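Local coordinates for protein succinyl-CoA ligase (ADP-forming) subunit alpha (Methanosaeta concilii, PDB 6HXI) that belongs to the succinyl-CoA ligase family, continues into a citrate synthase-like C-terminal region and binds coenzyme A, at residues I359-D362 and L367-A370; L391-E396 and L569-G574. All blocks are in the same frame, centred on the assembly; numbering follows the deposited sequence.

Overall arrangement
Interaction 1 is a short beta hairpin and interaction 2 an all-helical contact; their centres lie about 15 Å apart on the same side of the chain's centre. L391, where 391-396 begins, joins them: its CD2 lies 3.4 Å from I359 O and 3.9 Å from Y369 CD1, so the hairpin rests on the end of helix 383-393. Next to it, I359 CG2 packs 4.0 Å from K394 CG. Both contacts also touch a second subunit, and R593 of that subunit meets residues of each. The coenzyme A pocket that includes F87, S89, R91 and E114 is formed by the N-terminal half of the chain, and neither contact contributes to it.

Interaction 1 (I359-D362 and L367-A370); sequences ISDD and LLYA
D361 and L368 face each other as an antiparallel hydrogen-bonded pair, gripped by two backbone bonds, L368 N to D361 O (2.9 Å) and D361 N to L368 O (3.0 Å). Their side chains leave the same face of the sheet and meet at the root, CB to CB at 4.2 Å. D361 CG stands anti to the backbone N (chi1 -171°), and OD1 bonds the backbone N of S363 in the turn. The neighbouring non-hydrogen-bonded pair, S360 and Y369, uses the other face. There S360 CB lies 3.4 Å from L368 O, while S360 OG bonds D414 of a second subunit. The two strands, 360-361 and 368-369, form a beta hairpin joined by six residues, and strand 372-373 extends it to a three-stranded antiparallel sheet. Y369 packs against V387 and L390 of helix 383-393, and its OH bonds Q410 O of the second subunit. At the loop end, L367 brings CD1 3.8 Å from D361 O and 4.0 Å from D362 CB, while D362 OD2 makes a salt bridge with R600 of a third subunit. At the open end, A370 N reaches I359 O at 2.7 Å, approaching from above the carbonyl plane.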
ATOM      1  N   ILE B 359      20.070 -10.269   9.587  1.00 25.88           N
ATOM      2  CA  ILE B 359      20.300  -8.846   9.908  1.00 25.61           C
ATOM      3  C   ILE B 359      19.964  -8.420  11.344  1.00 28.36           C
ATOM      4  O   ILE B 359      20.411  -7.373  11.767  1.00 27.91           O
ATOM      5  CB  ILE B 359      19.560  -7.933   8.878  1.00 27.63           C
ATOM      6  CG1 ILE B 359      18.034  -8.108   8.924  1.00 26.74           C
ATOM      7  CG2 ILE B 359      20.104  -8.154   7.458  1.00 27.75           C
ATOM      8  CD1 ILE B 359      17.274  -6.855   8.574  1.00 31.24           C
ATOM      9  N   SER B 360      19.129  -9.157  12.048  1.00 24.93           N
ATOM     10  CA  SER B 360      18.728  -8.735  13.382  1.00 25.22           C
ATOM     11  C   SER B 360      18.245  -9.910  14.152  1.00 28.26           C
ATOM     12  O   SER B 360      17.782 -10.877  13.577  1.00 31.50           O
ATOM     13  CB  SER B 360      17.632  -7.666  13.307  1.00 25.95           C
ATOM     14  OG  SER B 360      16.488  -8.286  12.754  1.00 34.13           O
ATOM     15  N   ASP B 361      18.287  -9.814  15.456  1.00 26.76           N
ATOM     16  CA  ASP B 361      17.919 -10.899  16.352  1.00 25.23           C
ATOM     17  C   ASP B 361      17.395 -10.325  17.645  1.00 29.04           C
ATOM     18  O   ASP B 361      18.147  -9.686  18.410  1.00 27.20           O
ATOM     19  CB  ASP B 361      19.166 -11.791  16.598  1.00 27.10           C
ATOM     20  CG  ASP B 361      18.888 -13.077  17.351  1.00 39.54           C
ATOM     21  OD1 ASP B 361      17.745 -13.241  17.844  1.00 38.66           O
ATOM     22  OD2 ASP B 361      19.813 -13.916  17.453  1.00 44.42           O
ATOM     23  N   ASP B 362      16.113 -10.583  17.904  1.00 25.22           N
ATOM     24  CA  ASP B 362      15.416 -10.155  19.119  1.00 27.88           C
ATOM     25  C   ASP B 362      15.228 -11.324  20.132  1.00 35.34           C
ATOM     26  O   ASP B 362      14.599 -11.131  21.171  1.00 37.23           O
ATOM     27  CB  ASP B 362      14.061  -9.596  18.730  1.00 30.55           C
ATOM     28  CG  ASP B 362      13.110 -10.697  18.186  1.00 48.26           C
ATOM     29  OD1 ASP B 362      13.509 -11.433  17.192  1.00 45.06           O
ATOM     30  OD2 ASP B 362      12.007 -10.860  18.762  1.00 58.91           O
ATOM     31  N   LEU B 367      18.488  -7.004  21.887  1.00 31.08           N
ATOM     32  CA  LEU B 367      18.310  -6.849  20.458  1.00 28.01           C
ATOM     33  C   LEU B 367      19.659  -6.650  19.779  1.00 30.49           C
ATOM     34  O   LEU B 367      20.499  -5.885  20.273  1.00 29.73           O
ATOM     35  CB  LEU B 367      17.394  -5.629  20.228  1.00 28.17           C
ATOM     36  CG  LEU B 367      17.087  -5.220  18.813  1.00 30.96           C
ATOM     37  CD1 LEU B 367      16.340  -6.347  18.063  1.00 28.07           C
ATOM     38  CD2 LEU B 367      16.292  -3.942  18.809  1.00 36.11           C
ATOM     39  N   LEU B 368      19.900  -7.390  18.668  1.00 26.86           N
ATOM     40  CA  LEU B 368      21.131  -7.315  17.879  1.00 25.66           C
ATOM     41  C   LEU B 368      20.807  -6.788  16.490  1.00 31.48           C
ATOM     42  O   LEU B 368      19.803  -7.214  15.889  1.00 29.00           O
ATOM     43  CB  LEU B 368      21.736  -8.731  17.722  1.00 26.19           C
ATOM     44  CG  LEU B 368      22.088  -9.530  18.963  1.00 31.54           C
ATOM     45  CD1 LEU B 368      22.765 -10.826  18.562  1.00 33.19           C
ATOM     46  CD2 LEU B 368      23.096  -8.793  19.840  1.00 31.43           C
ATOM     47  N   TYR B 369      21.640  -5.879  15.969  1.00 29.69           N
ATOM     48  CA  TYR B 369      21.523  -5.391  14.590  1.00 28.55           C
ATOM     49  C   TYR B 369      22.792  -5.886  13.946  1.00 31.83           C
ATOM     50  O   TYR B 369      23.853  -5.410  14.312  1.00 29.79           O
ATOM     51  CB  TYR B 369      21.498  -3.828  14.493  1.00 27.70           C
ATOM     52  CG  TYR B 369      20.266  -3.128  15.025  1.00 27.32           C
ATOM     53  CD1 TYR B 369      19.056  -3.825  15.200  1.00 28.86           C
ATOM     54  CD2 TYR B 369      20.234  -1.744  15.152  1.00 26.22           C
ATOM     55  CE1 TYR B 369      17.889  -3.156  15.575  1.00 24.67           C
ATOM     56  CE2 TYR B 369      19.074  -1.072  15.530  1.00 24.46           C
ATOM     57  CZ  TYR B 369      17.907  -1.776  15.728  1.00 25.87           C
ATOM     58  OH  TYR B 369      16.823  -1.075  16.162  1.00 27.26           O
ATOM     59  N   ALA B 370      22.686  -6.865  13.032  1.00 31.04           N
ATOM     60  CA  ALA B 370      23.796  -7.500  12.296  1.00 31.57           C
ATOM     61  C   ALA B 370      24.836  -8.039  13.268  1.00 33.02           C
ATOM     62  O   ALA B 370      26.022  -7.858  13.072  1.00 32.58           O
ATOM     63  CB  ALA B 370      24.433  -6.520  11.282  1.00 31.33           C
TER

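Interaction 2 (L391-E396 and L569-G574)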
ATOM      1  N   LEU B 391      21.847  -2.823   9.204  1.00 26.35           N
ATOM      2  CA  LEU B 391      20.602  -3.487   8.781  1.00 24.66           C
ATOM      3  C   LEU B 391      20.467  -3.729   7.305  1.00 26.68           C
ATOM      4  O   LEU B 391      19.842  -4.717   6.936  1.00 22.61           O
ATOM      5  CB  LEU B 391      19.393  -2.717   9.330  1.00 24.01           C
ATOM      6  CG  LEU B 391      19.287  -2.798  10.879  1.00 28.30           C
ATOM      7  CD1 LEU B 391      18.179  -1.936  11.379  1.00 30.11           C
ATOM      8  CD2 LEU B 391      19.081  -4.256  11.365  1.00 28.09           C
ATOM      9  N   TRP B 392      21.038  -2.859   6.441  1.00 24.49           N
ATOM     10  CA  TRP B 392      20.940  -3.065   4.999  1.00 24.50           C
ATOM     11  C   TRP B 392      22.221  -3.656   4.393  1.00 31.91           C
ATOM     12  O   TRP B 392      22.121  -4.470   3.490  1.00 31.58           O
ATOM     13  CB  TRP B 392      20.616  -1.761   4.242  1.00 24.03           C
ATOM     14  CG  TRP B 392      19.309  -1.091   4.573  1.00 23.41           C
ATOM     15  CD1 TRP B 392      18.471  -1.366   5.618  1.00 25.14           C
ATOM     16  CD2 TRP B 392      18.783   0.069   3.928  1.00 22.67           C
ATOM     17  NE1 TRP B 392      17.459  -0.446   5.666  1.00 23.58           N
ATOM     18  CE2 TRP B 392      17.632   0.459   4.643  1.00 24.68           C
ATOM     19  CE3 TRP B 392      19.192   0.839   2.816  1.00 25.00           C
ATOM     20  CZ2 TRP B 392      16.863   1.570   4.274  1.00 24.33           C
ATOM     21  CZ3 TRP B 392      18.390   1.902   2.405  1.00 25.73           C
ATOM     22  CH2 TRP B 392      17.267   2.285   3.154  1.00 25.70           C
ATOM     23  N   PHE B 393      23.418  -3.192   4.795  1.00 29.53           N
ATOM     24  CA  PHE B 393      24.627  -3.689   4.119  1.00 29.38           C
ATOM     25  C   PHE B 393      25.399  -4.670   4.941  1.00 33.98           C
ATOM     26  O   PHE B 393      26.376  -5.230   4.444  1.00 33.33           O
ATOM     27  CB  PHE B 393      25.531  -2.543   3.632  1.00 31.21           C
ATOM     28  CG  PHE B 393      24.807  -1.490   2.835  1.00 33.91           C
ATOM     29  CD1 PHE B 393      24.153  -0.430   3.473  1.00 38.15           C
ATOM     30  CD2 PHE B 393      24.784  -1.536   1.453  1.00 36.61           C
ATOM     31  CE1 PHE B 393      23.457   0.538   2.741  1.00 37.11           C
ATOM     32  CE2 PHE B 393      24.101  -0.555   0.718  1.00 38.72           C
ATOM     33  CZ  PHE B 393      23.434   0.460   1.371  1.00 36.50           C
ATOM     34  N   LYS B 394      24.944  -4.903   6.185  1.00 31.29           N
ATOM     35  CA  LYS B 394      25.614  -5.759   7.181  1.00 32.00           C
ATOM     36  C   LYS B 394      27.078  -5.310   7.361  1.00 34.50           C
ATOM     37  O   LYS B 394      27.993  -6.114   7.319  1.00 33.90           O
ATOM     38  CB  LYS B 394      25.452  -7.253   6.851  1.00 33.22           C
ATOM     39  CG  LYS B 394      24.024  -7.737   7.036  1.00 36.09           C
ATOM     40  CD  LYS B 394      23.906  -9.252   6.990  1.00 35.20           C
ATOM     41  CE  LYS B 394      24.156  -9.792   5.622  1.00 31.68           C
ATOM     42  NZ  LYS B 394      24.333 -11.268   5.638  1.00 38.50           N
ATOM     43  N   LYS B 395      27.277  -3.973   7.450  1.00 31.36           N
ATOM     44  CA  LYS B 395      28.588  -3.362   7.595  1.00 30.89           C
ATOM     45  C   LYS B 395      28.633  -2.334   8.691  1.00 32.60           C
ATOM     46  O   LYS B 395      27.691  -1.597   8.891  1.00 30.06           O
ATOM     47  CB  LYS B 395      29.043  -2.666   6.293  1.00 34.64           C
ATOM     48  CG  LYS B 395      29.226  -3.581   5.093  1.00 45.46           C
ATOM     49  CD  LYS B 395      30.490  -4.403   5.192  1.00 47.86           C
ATOM     50  CE  LYS B 395      30.338  -5.687   4.416  1.00 55.43           C
ATOM     51  NZ  LYS B 395      30.132  -5.456   2.971  1.00 68.75           N
ATOM     52  N   GLU B 396      29.787  -2.223   9.324  1.00 30.31           N
ATOM     53  CA  GLU B 396      30.086  -1.175  10.280  1.00 30.90           C
ATOM     54  C   GLU B 396      30.755  -0.154   9.375  1.00 33.87           C
ATOM     55  O   GLU B 396      31.869  -0.365   8.931  1.00 33.36           O
ATOM     56  CB  GLU B 396      31.024  -1.679  11.390  1.00 31.81           C
ATOM     57  CG  GLU B 396      31.165  -0.645  12.503  1.00 40.74           C
ATOM     58  CD  GLU B 396      31.657  -1.100  13.868  1.00 64.28           C
ATOM     59  OE1 GLU B 396      31.685  -0.243  14.784  1.00 59.06           O
ATOM     60  OE2 GLU B 396      31.993  -2.299  14.033  1.00 51.18           O
ATOM     61  N   LEU B 569      19.249  -4.943  -6.675  1.00 37.09           N
ATOM     62  CA  LEU B 569      18.220  -5.182  -5.648  1.00 36.01           C
ATOM     63  C   LEU B 569      17.418  -3.938  -5.223  1.00 43.57           C
ATOM     64  O   LEU B 569      16.381  -4.078  -4.571  1.00 43.77           O
ATOM     65  CB  LEU B 569      18.768  -5.927  -4.421  1.00 34.73           C
ATOM     66  CG  LEU B 569      19.339  -7.342  -4.666  1.00 38.41           C
ATOM     67  CD1 LEU B 569      19.557  -8.066  -3.343  1.00 36.35           C
ATOM     68  CD2 LEU B 569      18.415  -8.192  -5.555  1.00 39.23           C
ATOM     69  N   GLY B 570      17.861  -2.757  -5.633  1.00 40.13           N
ATOM     70  CA  GLY B 570      17.118  -1.528  -5.385  1.00 38.74           C
ATOM     71  C   GLY B 570      17.273  -0.938  -4.008  1.00 39.86           C
ATOM     72  O   GLY B 570      16.356  -0.272  -3.524  1.00 40.06           O
ATOM     73  N   TYR B 571      18.463  -1.117  -3.391  1.00 33.32           N
ATOM     74  CA  TYR B 571      18.822  -0.532  -2.099  1.00 31.24           C
ATOM     75  C   TYR B 571      18.616   0.974  -2.163  1.00 33.79           C
ATOM     76  O   TYR B 571      18.108   1.575  -1.224  1.00 35.19           O
ATOM     77  CB  TYR B 571      20.296  -0.794  -1.829  1.00 32.99           C
ATOM     78  CG  TYR B 571      20.644  -2.184  -1.348  1.00 34.13           C
ATOM     79  CD1 TYR B 571      20.588  -3.275  -2.211  1.00 37.24           C
ATOM     80  CD2 TYR B 571      21.147  -2.391  -0.077  1.00 34.31           C
ATOM     81  CE1 TYR B 571      21.007  -4.546  -1.805  1.00 36.71           C
ATOM     82  CE2 TYR B 571      21.575  -3.655   0.337  1.00 35.32           C
ATOM     83  CZ  TYR B 571      21.471  -4.734  -0.522  1.00 39.27           C
ATOM     84  OH  TYR B 571      21.884  -5.978  -0.122  1.00 39.87           O
ATOM     85  N   LEU B 572      18.953   1.555  -3.297  1.00 30.91           N
ATOM     86  CA  LEU B 572      18.872   2.989  -3.598  1.00 32.98           C
ATOM     87  C   LEU B 572      17.446   3.488  -3.681  1.00 36.59           C
ATOM     88  O   LEU B 572      17.192   4.608  -3.254  1.00 37.55           O
ATOM     89  CB  LEU B 572      19.675   3.313  -4.865  1.00 33.83           C
ATOM     90  CG  LEU B 572      21.156   3.722  -4.634  1.00 40.55           C
ATOM     91  CD1 LEU B 572      21.861   2.827  -3.661  1.00 42.12           C
ATOM     92  CD2 LEU B 572      21.920   3.753  -5.942  1.00 44.78           C
ATOM     93  N   ASN B 573      16.489   2.642  -4.143  1.00 32.29           N
ATOM     94  CA  ASN B 573      15.078   2.999  -4.110  1.00 31.80           C
ATOM     95  C   ASN B 573      14.600   3.041  -2.667  1.00 33.10           C
ATOM     96  O   ASN B 573      13.786   3.895  -2.332  1.00 33.00           O
ATOM     97  CB  ASN B 573      14.214   2.027  -4.933  1.00 42.99           C
ATOM     98  CG  ASN B 573      14.342   2.286  -6.403  1.00 77.80           C
ATOM     99  OD1 ASN B 573      15.324   1.893  -7.035  1.00 70.50           O
ATOM    100  ND2 ASN B 573      13.410   3.054  -6.954  1.00 79.99           N
ATOM    101  N   GLY B 574      15.128   2.151  -1.828  1.00 26.22           N
ATOM    102  CA  GLY B 574      14.827   2.122  -0.407  1.00 24.10           C
ATOM    103  C   GLY B 574      15.285   3.377   0.308  1.00 30.27           C
ATOM    104  O   GLY B 574      14.566   3.895   1.157  1.00 30.75           O
TER
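W392 and Y571 mark the closest backbone approach, their CA atoms 7.8 Å apart, where the last turn of helix 383-393 meets the first turn of helix 571-594. Helix 383-393 widens to a pi-type turn at 391-393, and K394 has positive phi (53°). On the other side, G570 closes helix 560-569 in a Schellman motif and is also the N-cap of the next helix, its O accepting a bond from G574 N. No hydrogen bond crosses the contact; aromatic side chains carry it. The Y571 ring reaches across with its edge toward the end of the other helix, placing CE2 3.3 Å from W392 O, which lies in the plane of the ring. F393 comes alongside: the two rings are nearly parallel, with planes at 27°, but slid so far apart (centroids 5.2 Å) that they barely overlap, and the main touch is F393 CE2 to Y571 CD2 at 3.6 Å. Both segments lie in the region of the citrate synthase C-terminal domain, a mainly helical fold, and the contact joins two of its helices at their ends. The W392 indole extends from CG set beside the backbone N (chi1 -62°) and brings its six-membered ring obliquely against the start of helix 571-594. CH2 lies 3.6 Å from G574 C, and CZ3 is 3.7 Å from Y571 O. G574, having no side chain, meets the indole with bare backbone. Farther along the same helix, L575 and L578 also pack on W392. The polar atoms of W392 and Y571 have partners on a second subunit: W392 NE1 bonds I582 O there, and Y571 OH bonds R593 NH2. V566 of helix 560-569 touches both F393 and Y571.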